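Local atomic coordinates of AlyGC (Glaciecola chathamensis, PDB entry 5GKD), a protein that cleaves alginate as a calcium-binding polysaccharide lyase of family 6, built with parallel beta-helices and found in a marine bacterium. Residues 370-373 / 374-377; 400-403 / 404-407; 415-418 / 419-423. All coordinates share one frame; numbering follows the deposited sequence.

Contact 1: residues 370-373 / 374-377; sequences LLNQ and DAKP
Leu-371 packs the inner side of a tight bend against Ala-375 and Pro-377. Its two methyls divide the work: CD1 lies 3.4 Å from Ala-375 O and 3.6 Å from Pro-377 CB, while CD2 reaches Ala-375 CB at 3.6 Å. The leucine side chain crosses the proline at roughly a right angle, and the leucine also rests on Ile-346 of strand 339-347. Just ahead, residues Asn-372 to Ala-375 form a type I beta turn, closed by the bond from Ala-375 N to Asn-372 O (3.1 Å, N-H...O angle 161°). Asn-372 holds its CG between the backbone N and the carbonyl carbon (chi1 64°), which lays the amide alongside the turn. From there OD1 comes within 3.6 Å of Ala-375 CB and accepts a hydrogen bond from Asn-348 N. The solvent side is looser. One water accepts from both Asn-372 ND2 (2.8 Å) and Asp-374 N (2.8 Å), spanning the turn where the two nitrogens do not meet directly. Beyond it, Gln-373 and Asp-374 run side by side and point the same way, but Gln-373 CG and Asp-374 OD1 come no nearer than 4.0 Å; both residues are exposed. Chemically, then, the turn has a greasy floor and a wet crest. With OD1 taken by a backbone N-H and ND2 by a water, the buried amide of Asn-372 has a partner at each end, which probably fixes which way round it sits.

Contact 2: residues 400-403 / 404-407; sequences PEAK and TQQK
Pro-400 and Gln-405 meet first, CB against CB at 3.6 Å, with their side chains crossing obliquely. The glutamine runs out extended, with CG beside the backbone N (chi1 -71°), and brings Gln-405 OE1 to 3.6 Å from Ala-402 CB, so an aliphatic methyl and a proline ring edge the amide oxygen. Next to this, Lys-403 and Gln-406 make a second pair. The lysine is bent at chi2 (85°), and this brings CD and CE past the oxygen end of the Gln-406 amide, off its plane, with CE 3.1 Å from Gln-406 OE1, a close carbon-to-oxygen approach made by the aliphatic chain. The other end of that amide turns to the backbone, where Gln-406 NE2 gives Pro-400 O a long, weak but nearly straight hydrogen bond (3.4 Å, 169°).

Behind these side chains the backbone sets their positions. Two successive bonds, each reaching three residues back, curl the chain: Gln-406 N to Lys-403 O at 3.1 Å, and a weak one from Gln-405 N to Ala-402 O at 3.0 Å. Residues 404-406 have helical backbone angles, which send the two neighbouring glutamines off in different directions. A water steadies the Gln-405 side, donating to Gln-405 OE1 (2.8 Å) and accepting from Ala-402 N (3.1 Å), so the same oxygen that touches the methyl is also satisfied in polar terms.

Further out, Gln-405 NE2 makes a weak hydrogen bond to Asp-387 O and its chain lies on Ile-388. Gln-406 touches Thr-412. The bend hangs directly off the end of strand 398-400, where Pro-400 packs on Met-390 of strand 390-392, and Glu-401 is tied through its backbone to Thr-389 in the loop just before that strand.

Contact 3: residues 415-418 / 419-423; sequences EPIG and KDEVG
Glu-421 reaches back to Gly-418. CB lies 3.7 Å from Gly-418 O and 3.9 Å from Ile-417 CG1; the glutamate and isoleucine slide past each other in opposite directions. The chain then runs extended through CG, which passes 4.1 Å from Gly-418 N, bringing CD to 3.7 Å from the same nitrogen. At the tip, OE2 takes the hydrogen bond of Gly-418 N at 2.6 Å, on its anti side and 23° out of the carboxylate plane. Glu-421 N in turn bonds Gly-418 O (3.1 Å), so two bonds join the same two residues. A CB on Gly-418 would run into OE2.

On the apolar side, Ile-417 CG1 meets Val-422 CG2 at 3.6 Å, the two crossing at about a right angle, while the isoleucine also rests on Val-229. With an alanine in place of Ile-417, everything beyond CB is gone, which is likely to leave a gap beside Val-422 and Val-229.

A backbone N-H held by the carboxylate of a glutamate three residues on resembles the glutamate half of a capping box, though at a short turn rather than at the start of a regular helix, here laid against strands of a parallel beta-helix.

Going from the N terminus, the three contacts come in series; none nests inside or crosses another, and each closes only a short bend. Contact 1 turns the chain at the end of strand 364-372, on the way to strand 383-386. Contact 2 follows strand 398-400 and comes back against contact 1, Leu-370 CD2 touching Gln-405 CG at 3.8 Å, so these two share one end of the first beta-helix. Contact 3 stands apart, its nearest atoms about 14 Å from contact 2 and about 20 Å from contact 1. There the linker toward strand 441-444 and the second beta-helix has doubled back over strands 200-207 and 224-231.

Contact 1: residues 370-373 / 374-377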
ATOM      1  N   LEU A 370      40.318 -31.682 -18.865  1.00 28.87           N
ATOM      2  CA  LEU A 370      40.731 -31.305 -20.210  1.00 23.89           C
ATOM      3  C   LEU A 370      40.157 -29.944 -20.575  1.00 22.74           C
ATOM      4  O   LEU A 370      38.955 -29.693 -20.401  1.00 24.92           O
ATOM      5  CB  LEU A 370      40.298 -32.344 -21.249  1.00 20.17           C
ATOM      6  CG  LEU A 370      40.838 -32.094 -22.662  1.00 26.66           C
ATOM      7  CD1 LEU A 370      42.362 -32.233 -22.670  1.00 26.35           C
ATOM      8  CD2 LEU A 370      40.235 -33.038 -23.690  1.00 23.42           C
ATOM      9  N   LEU A 371      41.023 -29.089 -21.100  1.00 22.69           N
ATOM     10  CA  LEU A 371      40.741 -27.731 -21.522  1.00 22.00           C
ATOM     11  C   LEU A 371      41.093 -27.603 -22.995  1.00 26.02           C
ATOM     12  O   LEU A 371      42.074 -28.198 -23.453  1.00 27.01           O
ATOM     13  CB  LEU A 371      41.613 -26.742 -20.751  1.00 25.73           C
ATOM     14  CG  LEU A 371      41.128 -25.629 -19.845  1.00 29.88           C
ATOM     15  CD1 LEU A 371      42.330 -24.786 -19.445  1.00 26.08           C
ATOM     16  CD2 LEU A 371      40.068 -24.792 -20.517  1.00 30.36           C
ATOM     17  N   ASN A 372      40.334 -26.793 -23.730  1.00 25.22           N
ATOM     18  CA  ASN A 372      40.741 -26.484 -25.094  1.00 24.71           C
ATOM     19  C   ASN A 372      41.931 -25.524 -25.081  1.00 29.72           C
ATOM     20  O   ASN A 372      42.116 -24.735 -24.149  1.00 24.95           O
ATOM     21  CB  ASN A 372      39.570 -25.924 -25.914  1.00 23.27           C
ATOM     22  CG  ASN A 372      39.057 -24.590 -25.399  1.00 25.97           C
ATOM     23  OD1 ASN A 372      38.517 -24.495 -24.294  1.00 27.59           O
ATOM     24  ND2 ASN A 372      39.180 -23.560 -26.219  1.00 25.35           N
ATOM     25  N   GLN A 373      42.751 -25.612 -26.135  1.00 26.44           N
ATOM     26  CA  GLN A 373      44.092 -25.032 -26.092  1.00 30.31           C
ATOM     27  C   GLN A 373      44.073 -23.509 -26.090  1.00 30.56           C
ATOM     28  O   GLN A 373      45.019 -22.890 -25.596  1.00 30.98           O
ATOM     29  CB  GLN A 373      44.911 -25.538 -27.279  1.00 29.77           C
ATOM     30  CG  GLN A 373      44.254 -25.264 -28.617  1.00 31.60           C
ATOM     31  CD  GLN A 373      45.048 -25.815 -29.788  1.00 36.92           C
ATOM     32  OE1 GLN A 373      46.016 -26.562 -29.613  1.00 35.57           O
ATOM     33  NE2 GLN A 373      44.636 -25.442 -30.994  1.00 40.20           N
ATOM     34  N   ASP A 374      43.016 -22.889 -26.612  1.00 28.30           N
ATOM     35  CA  ASP A 374      42.949 -21.433 -26.647  1.00 32.23           C
ATOM     36  C   ASP A 374      42.513 -20.814 -25.331  1.00 32.42           C
ATOM     37  O   ASP A 374      42.459 -19.586 -25.234  1.00 34.99           O
ATOM     38  CB  ASP A 374      41.987 -20.965 -27.736  1.00 34.65           C
ATOM     39  CG  ASP A 374      42.451 -21.341 -29.116  1.00 37.03           C
ATOM     40  OD1 ASP A 374      43.677 -21.408 -29.320  1.00 35.80           O
ATOM     41  OD2 ASP A 374      41.585 -21.565 -29.988  1.00 40.74           O
ATOM     42  N   ALA A 375      42.183 -21.607 -24.329  1.00 29.18           N
ATOM     43  CA  ALA A 375      41.616 -21.085 -23.089  1.00 31.47           C
ATOM     44  C   ALA A 375      42.703 -21.090 -22.025  1.00 30.96           C
ATOM     45  O   ALA A 375      43.044 -22.143 -21.493  1.00 38.40           O
ATOM     46  CB  ALA A 375      40.406 -21.905 -22.656  1.00 31.23           C
ATOM     47  N   LYS A 376      43.252 -19.908 -21.740  1.00 30.56           N
ATOM     48  CA  LYS A 376      44.212 -19.663 -20.671  1.00 36.44           C
ATOM     49  C   LYS A 376      43.802 -20.394 -19.398  1.00 31.41           C
ATOM     50  O   LYS A 376      42.769 -20.066 -18.804  1.00 32.41           O
ATOM     51  CB  LYS A 376      44.309 -18.159 -20.388  1.00 37.86           C
ATOM     52  CG  LYS A 376      45.577 -17.477 -20.856  1.00 43.29           C
ATOM     53  CD  LYS A 376      45.480 -17.052 -22.304  1.00 46.72           C
ATOM     54  CE  LYS A 376      46.800 -16.490 -22.799  1.00 48.44           C
ATOM     55  NZ  LYS A 376      46.842 -16.416 -24.281  1.00 47.80           N
ATOM     56  N   PRO A 377      44.564 -21.391 -18.951  1.00 28.60           N
ATOM     57  CA  PRO A 377      44.211 -22.092 -17.713  1.00 28.97           C
ATOM     58  C   PRO A 377      44.504 -21.220 -16.504  1.00 30.91           C
ATOM     59  O   PRO A 377      45.573 -20.619 -16.406  1.00 30.84           O
ATOM     60  CB  PRO A 377      45.112 -23.329 -17.732  1.00 30.43           C
ATOM     61  CG  PRO A 377      46.263 -22.937 -18.578  1.00 30.29           C
ATOM     62  CD  PRO A 377      45.771 -21.944 -19.583  1.00 32.84           C
TER
HETATM   63  O   HOH W   1      40.997 -23.870 -28.338  1.00 31.86           O

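Contact 2: residues 400-403 / 404-407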
ATOM      1  N   PRO A 400      33.536 -33.695 -27.906  1.00 26.03           N
ATOM      2  CA  PRO A 400      34.776 -33.658 -28.689  1.00 28.31           C
ATOM      3  C   PRO A 400      34.680 -34.579 -29.900  1.00 28.23           C
ATOM      4  O   PRO A 400      34.137 -35.681 -29.820  1.00 27.30           O
ATOM      5  CB  PRO A 400      35.841 -34.159 -27.704  1.00 27.59           C
ATOM      6  CG  PRO A 400      35.247 -33.983 -26.342  1.00 24.12           C
ATOM      7  CD  PRO A 400      33.763 -34.168 -26.526  1.00 24.58           C
ATOM      8  N   GLU A 401      35.200 -34.107 -31.037  1.00 29.61           N
ATOM      9  CA  GLU A 401      35.300 -34.961 -32.218  1.00 31.94           C
ATOM     10  C   GLU A 401      36.120 -36.208 -31.928  1.00 30.89           C
ATOM     11  O   GLU A 401      35.800 -37.297 -32.412  1.00 34.02           O
ATOM     12  CB  GLU A 401      35.923 -34.203 -33.389  1.00 32.10           C
ATOM     13  CG  GLU A 401      35.134 -32.997 -33.833  1.00 39.60           C
ATOM     14  CD  GLU A 401      35.355 -32.611 -35.268  1.00 43.52           C
ATOM     15  OE1 GLU A 401      36.493 -32.719 -35.772  1.00 46.63           O
ATOM     16  OE2 GLU A 401      34.385 -32.150 -35.900  1.00 48.53           O
ATOM     17  N   ALA A 402      37.190 -36.061 -31.160  1.00 27.64           N
ATOM     18  CA  ALA A 402      38.108 -37.167 -30.917  1.00 32.37           C
ATOM     19  C   ALA A 402      37.504 -38.144 -29.920  1.00 32.31           C
ATOM     20  O   ALA A 402      37.128 -37.752 -28.813  1.00 31.59           O
ATOM     21  CB  ALA A 402      39.445 -36.646 -30.389  1.00 25.32           C
ATOM     22  N   LYS A 403      37.438 -39.422 -30.304  1.00 30.51           N
ATOM     23  CA  LYS A 403      36.956 -40.444 -29.379  1.00 29.03           C
ATOM     24  C   LYS A 403      37.813 -40.510 -28.115  1.00 31.78           C
ATOM     25  O   LYS A 403      37.290 -40.738 -27.020  1.00 32.30           O
ATOM     26  CB  LYS A 403      36.917 -41.813 -30.068  1.00 33.83           C
ATOM     27  CG  LYS A 403      35.994 -42.830 -29.380  1.00 38.10           C
ATOM     28  CD  LYS A 403      34.550 -42.671 -29.864  1.00 32.87           C
ATOM     29  CE  LYS A 403      33.520 -43.342 -28.962  1.00 40.23           C
ATOM     30  NZ  LYS A 403      33.837 -44.730 -28.513  1.00 44.93           N
ATOM     31  N   THR A 404      39.130 -40.310 -28.239  1.00 29.48           N
ATOM     32  CA  THR A 404      39.975 -40.364 -27.051  1.00 31.19           C
ATOM     33  C   THR A 404      39.671 -39.226 -26.084  1.00 32.16           C
ATOM     34  O   THR A 404      39.907 -39.369 -24.882  1.00 34.71           O
ATOM     35  CB  THR A 404      41.462 -40.336 -27.426  1.00 29.51           C
ATOM     36  OG1 THR A 404      41.746 -39.166 -28.200  1.00 31.57           O
ATOM     37  CG2 THR A 404      41.838 -41.560 -28.213  1.00 31.13           C
ATOM     38  N   GLN A 405      39.171 -38.092 -26.577  1.00 26.73           N
ATOM     39  CA  GLN A 405      38.809 -36.997 -25.682  1.00 27.35           C
ATOM     40  C   GLN A 405      37.425 -37.168 -25.055  1.00 32.05           C
ATOM     41  O   GLN A 405      37.057 -36.383 -24.173  1.00 33.07           O
ATOM     42  CB  GLN A 405      38.884 -35.657 -26.430  1.00 30.64           C
ATOM     43  CG  GLN A 405      40.310 -35.219 -26.752  1.00 26.43           C
ATOM     44  CD  GLN A 405      40.372 -34.024 -27.695  1.00 26.84           C
ATOM     45  OE1 GLN A 405      39.395 -33.672 -28.366  1.00 26.34           O
ATOM     46  NE2 GLN A 405      41.536 -33.401 -27.759  1.00 26.08           N
ATOM     47  N   GLN A 406      36.660 -38.177 -25.471  1.00 32.24           N
ATOM     48  CA  GLN A 406      35.347 -38.437 -24.901  1.00 30.73           C
ATOM     49  C   GLN A 406      35.406 -39.125 -23.548  1.00 28.92           C
ATOM     50  O   GLN A 406      34.355 -39.306 -22.928  1.00 28.06           O
ATOM     51  CB  GLN A 406      34.503 -39.271 -25.862  1.00 26.74           C
ATOM     52  CG  GLN A 406      33.977 -38.464 -27.029  1.00 24.97           C
ATOM     53  CD  GLN A 406      33.258 -39.326 -28.027  1.00 26.08           C
ATOM     54  OE1 GLN A 406      33.002 -40.494 -27.769  1.00 32.46           O
ATOM     55  NE2 GLN A 406      32.944 -38.768 -29.172  1.00 26.23           N
ATOM     56  N   LYS A 407      36.589 -39.505 -23.073  1.00 27.38           N
ATOM     57  CA  LYS A 407      36.738 -39.955 -21.694  1.00 25.68           C
ATOM     58  C   LYS A 407      36.745 -38.792 -20.717  1.00 26.26           C
ATOM     59  O   LYS A 407      36.849 -39.003 -19.505  1.00 26.74           O
ATOM     60  CB  LYS A 407      38.022 -40.775 -21.539  1.00 31.78           C
ATOM     61  CG  LYS A 407      39.308 -39.966 -21.569  1.00 36.80           C
ATOM     62  CD  LYS A 407      40.534 -40.894 -21.540  1.00 45.18           C
ATOM     63  CE  LYS A 407      41.701 -40.289 -20.770  1.00 44.74           C
ATOM     64  NZ  LYS A 407      42.840 -41.251 -20.656  1.00 52.62           N
TER
HETATM   65  O   HOH W   2      38.061 -33.102 -30.719  1.00 31.96           O

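Contact 3: residues 415-418 / 419-423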
ATOM      1  N   GLU A 415      20.431 -38.815 -22.863  1.00 28.54           N
ATOM      2  CA  GLU A 415      19.294 -38.510 -23.729  1.00 30.69           C
ATOM      3  C   GLU A 415      18.414 -37.490 -23.021  1.00 26.72           C
ATOM      4  O   GLU A 415      17.518 -37.852 -22.251  1.00 30.84           O
ATOM      5  CB  GLU A 415      18.509 -39.774 -24.080  1.00 32.89           C
ATOM      6  CG  GLU A 415      19.347 -40.811 -24.806  1.00 39.24           C
ATOM      7  CD  GLU A 415      18.518 -41.904 -25.447  1.00 57.91           C
ATOM      8  OE1 GLU A 415      18.815 -42.269 -26.609  1.00 67.25           O
ATOM      9  OE2 GLU A 415      17.573 -42.398 -24.793  1.00 62.49           O
ATOM     10  N   PRO A 416      18.666 -36.203 -23.239  1.00 25.80           N
ATOM     11  CA  PRO A 416      17.902 -35.159 -22.545  1.00 27.11           C
ATOM     12  C   PRO A 416      16.421 -35.272 -22.851  1.00 26.68           C
ATOM     13  O   PRO A 416      16.022 -35.391 -24.008  1.00 27.16           O
ATOM     14  CB  PRO A 416      18.478 -33.855 -23.118  1.00 24.17           C
ATOM     15  CG  PRO A 416      19.798 -34.229 -23.684  1.00 25.95           C
ATOM     16  CD  PRO A 416      19.694 -35.644 -24.131  1.00 25.68           C
ATOM     17  N   ILE A 417      15.602 -35.198 -21.803  1.00 27.85           N
ATOM     18  CA  ILE A 417      14.160 -35.188 -22.011  1.00 24.22           C
ATOM     19  C   ILE A 417      13.759 -33.920 -22.754  1.00 24.64           C
ATOM     20  O   ILE A 417      14.326 -32.840 -22.538  1.00 21.30           O
ATOM     21  CB  ILE A 417      13.415 -35.337 -20.675  1.00 22.96           C
ATOM     22  CG1 ILE A 417      11.934 -35.618 -20.932  1.00 27.63           C
ATOM     23  CG2 ILE A 417      13.607 -34.133 -19.777  1.00 20.36           C
ATOM     24  CD1 ILE A 417      11.405 -36.741 -20.087  1.00 28.07           C
ATOM     25  N   GLY A 418      12.808 -34.060 -23.670  1.00 25.43           N
ATOM     26  CA  GLY A 418      12.357 -32.941 -24.465  1.00 24.54           C
ATOM     27  C   GLY A 418      11.187 -32.196 -23.848  1.00 22.00           C
ATOM     28  O   GLY A 418      10.486 -32.708 -22.991  1.00 26.26           O
ATOM     29  N   LYS A 419      10.994 -30.959 -24.298  1.00 21.54           N
ATOM     30  CA  LYS A 419       9.890 -30.154 -23.794  1.00 22.84           C
ATOM     31  C   LYS A 419       8.539 -30.812 -24.072  1.00 28.44           C
ATOM     32  O   LYS A 419       7.600 -30.647 -23.288  1.00 21.45           O
ATOM     33  CB  LYS A 419       9.939 -28.752 -24.406  1.00 21.36           C
ATOM     34  CG  LYS A 419       8.882 -27.770 -23.889  1.00 18.47           C
ATOM     35  CD  LYS A 419       9.137 -26.381 -24.446  1.00 20.81           C
ATOM     36  CE  LYS A 419       8.164 -25.366 -23.913  1.00 18.87           C
ATOM     37  NZ  LYS A 419       8.323 -24.041 -24.595  1.00 21.43           N
ATOM     38  N   ASP A 420       8.415 -31.559 -25.171  1.00 27.71           N
ATOM     39  CA  ASP A 420       7.142 -32.185 -25.495  1.00 28.55           C
ATOM     40  C   ASP A 420       7.037 -33.618 -24.993  1.00 24.02           C
ATOM     41  O   ASP A 420       6.048 -34.288 -25.284  1.00 33.28           O
ATOM     42  CB  ASP A 420       6.870 -32.115 -27.005  1.00 30.06           C
ATOM     43  CG  ASP A 420       8.082 -32.440 -27.844  1.00 46.59           C
ATOM     44  OD1 ASP A 420       8.751 -33.472 -27.598  1.00 51.00           O
ATOM     45  OD2 ASP A 420       8.364 -31.653 -28.775  1.00 60.59           O
ATOM     46  N   GLU A 421       8.000 -34.091 -24.215  1.00 24.38           N
ATOM     47  CA  GLU A 421       7.889 -35.387 -23.562  1.00 23.00           C
ATOM     48  C   GLU A 421       7.523 -35.258 -22.101  1.00 24.13           C
ATOM     49  O   GLU A 421       7.644 -36.215 -21.347  1.00 24.96           O
ATOM     50  CB  GLU A 421       9.195 -36.152 -23.675  1.00 25.39           C
ATOM     51  CG  GLU A 421       9.693 -36.290 -25.088  1.00 30.18           C
ATOM     52  CD  GLU A 421      11.044 -36.932 -25.119  1.00 28.13           C
ATOM     53  OE1 GLU A 421      11.119 -38.165 -25.238  1.00 40.87           O
ATOM     54  OE2 GLU A 421      12.032 -36.205 -24.969  1.00 30.48           O
ATOM     55  N   VAL A 422       7.081 -34.089 -21.694  1.00 23.18           N
ATOM     56  CA  VAL A 422       6.878 -33.758 -20.304  1.00 19.61           C
ATOM     57  C   VAL A 422       5.540 -33.031 -20.206  1.00 18.39           C
ATOM     58  O   VAL A 422       5.037 -32.494 -21.190  1.00 23.05           O
ATOM     59  CB  VAL A 422       8.097 -32.929 -19.836  1.00 23.78           C
ATOM     60  CG1 VAL A 422       7.745 -32.011 -18.855  1.00 25.50           C
ATOM     61  CG2 VAL A 422       9.224 -33.830 -19.328  1.00 20.54           C
ATOM     62  N   GLY A 423       4.927 -33.059 -19.029  1.00 20.81           N
ATOM     63  CA  GLY A 423       3.632 -32.410 -18.883  1.00 21.58           C
ATOM     64  C   GLY A 423       2.490 -33.258 -19.429  1.00 20.67           C
ATOM     65  O   GLY A 423       2.505 -34.477 -19.341  1.00 19.58           O
TER